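Local structure of enoyl-CoA hydratase/carnithine racemase (Magnetospirillum magneticum, 4NEK) at residues 122-127 with 162-167. The protein belongs to the enoyl-CoA hydratase/isomerase family and probably shifts the double bond of unsaturated acyl-CoA esters, as a delta(3)-delta(2)-enoyl-CoA isomerase. Residues are numbered along the deposited sequence; the frame is centred on the assembly and turned at random.
Sequences TRFHMP and FGVDTA
Phe124 and Phe162 form a single antiparallel bridge in this crotonase fold, tying the edge of the small parallel sheet of strands 101-103 and 123-125 to the turn that enters helix 164-169. Both backbone bonds of this hydrogen-bonded pair are made: Phe124 N to Phe162 O at 2.8 Å, and Phe162 N to Phe124 O at 2.9 Å. Beyond the bridge, on the Thr122 side, one water joins the segments, donating to Thr122 O and accepting from Val164 N, an amide in the first turn of the helix. Gly163 takes the N-cap position, where a CB would be crowded by Asp165 OD1.

The aromatic contact is not a full stack. The rings lie nearly parallel, 12° apart, but are slid so far that they barely overlap; instead the Phe124 CB methylene sits over a face of the Phe162 ring, 3.5 Å from its centroid, a CH-pi contact suited to a flat, buried phenylalanine. Phe162 CG lies between its own backbone N and carbonyl carbon (chi1 60°), which turns a face of the ring to Phe124 CB. Selenomethionine Met126, long and flexible, brings CE to the edge of that ring, 4.0 Å from Phe162 CZ, and also reaches helix 149-156.

The Phe124 ring is packed between its own strand and the start of helix 164-169. Branched Val164 brings CG1 to its edge, while Ala167, whose small methyl is consistent with the helix's close approach, lays CB over one face, 3.7 Å from Phe124 CE1.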
loop_
_atom_site.group_PDB
_atom_site.type_symbol
_atom_site.label_atom_id
_atom_site.label_comp_id
_atom_site.label_asym_id
_atom_site.label_seq_id
_atom_site.Cartn_x
_atom_site.Cartn_y
_atom_site.Cartn_z
ATOM N N THR C 122 9.055 11.736 11.908
ATOM C CA THR C 122 9.971 10.844 12.615
ATOM C C THR C 122 10.990 10.181 11.691
ATOM O O THR C 122 10.665 9.722 10.588
ATOM C CB THR C 122 9.214 9.750 13.342
ATOM O OG1 THR C 122 8.173 10.343 14.127
ATOM C CG2 THR C 122 10.106 8.970 14.231
ATOM N N ARG C 123 12.227 10.158 12.146
ATOM C CA ARG C 123 13.337 9.584 11.389
ATOM C C ARG C 123 13.935 8.412 12.188
ATOM O O ARG C 123 14.406 8.598 13.301
ATOM C CB ARG C 123 14.347 10.652 11.162
ATOM C CG ARG C 123 15.440 10.324 10.194
ATOM C CD ARG C 123 16.386 11.521 10.065
ATOM N NE ARG C 123 17.609 11.077 9.431
ATOM C CZ ARG C 123 18.701 10.632 10.057
ATOM N NH1 ARG C 123 18.755 10.586 11.372
ATOM N NH2 ARG C 123 19.753 10.216 9.346
ATOM N N PHE C 124 13.826 7.209 11.645
ATOM C CA PHE C 124 14.287 6.013 12.333
ATOM C C PHE C 124 15.648 5.648 11.785
ATOM O O PHE C 124 15.894 5.799 10.586
ATOM C CB PHE C 124 13.344 4.855 12.080
ATOM C CG PHE C 124 11.940 5.110 12.528
ATOM C CD1 PHE C 124 11.047 5.729 11.678
ATOM C CD2 PHE C 124 11.527 4.757 13.808
ATOM C CE1 PHE C 124 9.752 5.996 12.099
ATOM C CE2 PHE C 124 10.253 5.009 14.233
ATOM C CZ PHE C 124 9.354 5.622 13.377
ATOM N N HIS C 125 16.559 5.180 12.636
ATOM C CA HIS C 125 17.911 4.875 12.150
ATOM C C HIS C 125 18.616 3.927 13.071
ATOM O O HIS C 125 18.592 4.122 14.260
ATOM C CB HIS C 125 18.702 6.173 12.039
ATOM C CG HIS C 125 19.898 6.083 11.162
ATOM N ND1 HIS C 125 20.800 7.117 11.039
ATOM C CD2 HIS C 125 20.362 5.081 10.378
ATOM C CE1 HIS C 125 21.772 6.756 10.224
ATOM N NE2 HIS C 125 21.521 5.531 9.793
HETATM N N MSE C 126 19.220 2.897 12.490
HETATM C CA MSE C 126 20.059 1.956 13.214
HETATM C C MSE C 126 21.446 1.910 12.600
HETATM O O MSE C 126 21.789 0.947 11.933
HETATM C CB MSE C 126 19.399 0.600 13.129
HETATM C CG MSE C 126 18.155 0.650 14.004
HETATM SE SE MSE C 126 16.982 -0.904 13.617
HETATM C CE MSE C 126 15.180 -0.133 13.842
ATOM N N PRO C 127 22.288 2.912 12.879
ATOM C CA PRO C 127 23.571 3.072 12.209
ATOM C C PRO C 127 24.783 2.299 12.805
ATOM O O PRO C 127 25.914 2.678 12.541
ATOM C CB PRO C 127 23.811 4.568 12.370
ATOM C CG PRO C 127 23.341 4.838 13.770
ATOM C CD PRO C 127 22.150 3.902 13.965
ATOM N N PHE C 162 15.239 5.386 7.840
ATOM C CA PHE C 162 13.973 5.195 7.166
ATOM C C PHE C 162 12.919 5.967 7.908
ATOM O O PHE C 162 13.201 6.506 8.976
ATOM C CB PHE C 162 13.614 3.703 7.057
ATOM C CG PHE C 162 13.488 2.994 8.374
ATOM C CD1 PHE C 162 14.627 2.491 9.022
ATOM C CD2 PHE C 162 12.259 2.845 8.972
ATOM C CE1 PHE C 162 14.519 1.836 10.256
ATOM C CE2 PHE C 162 12.137 2.209 10.203
ATOM C CZ PHE C 162 13.272 1.699 10.839
ATOM N N GLY C 163 11.730 6.026 7.289
ATOM C CA GLY C 163 10.672 6.919 7.683
ATOM C C GLY C 163 9.440 6.166 8.086
ATOM O O GLY C 163 9.445 4.931 8.155
ATOM N N VAL C 164 8.391 6.932 8.348
ATOM C CA VAL C 164 7.139 6.400 8.829
ATOM C C VAL C 164 6.445 5.487 7.822
ATOM O O VAL C 164 5.700 4.584 8.237
ATOM C CB VAL C 164 6.184 7.527 9.273
ATOM C CG1 VAL C 164 6.760 8.249 10.485
ATOM C CG2 VAL C 164 5.917 8.532 8.133
ATOM N N ASP C 165 6.701 5.689 6.536
ATOM C CA ASP C 165 6.181 4.776 5.544
ATOM C C ASP C 165 6.617 3.342 5.785
ATOM O O ASP C 165 5.812 2.423 5.942
ATOM C CB ASP C 165 6.544 5.241 4.142
ATOM C CG ASP C 165 8.071 5.476 3.927
ATOM O OD1 ASP C 165 8.877 5.627 4.884
ATOM O OD2 ASP C 165 8.480 5.454 2.738
ATOM N N THR C 166 7.906 3.154 5.912
ATOM C CA THR C 166 8.451 1.843 6.125
ATOM C C THR C 166 8.065 1.361 7.522
ATOM O O THR C 166 7.705 0.208 7.696
ATOM C CB THR C 166 9.971 1.902 5.960
ATOM O OG1 THR C 166 10.284 2.384 4.651
ATOM C CG2 THR C 166 10.609 0.544 6.171
ATOM N N ALA C 167 8.143 2.240 8.508
ATOM C CA ALA C 167 7.933 1.806 9.873
ATOM C C ALA C 167 6.537 1.270 10.057
ATOM O O ALA C 167 6.338 0.256 10.724
ATOM C CB ALA C 167 8.146 2.958 10.832
HETATM O O HOH W 1 9.522 9.751 8.183
#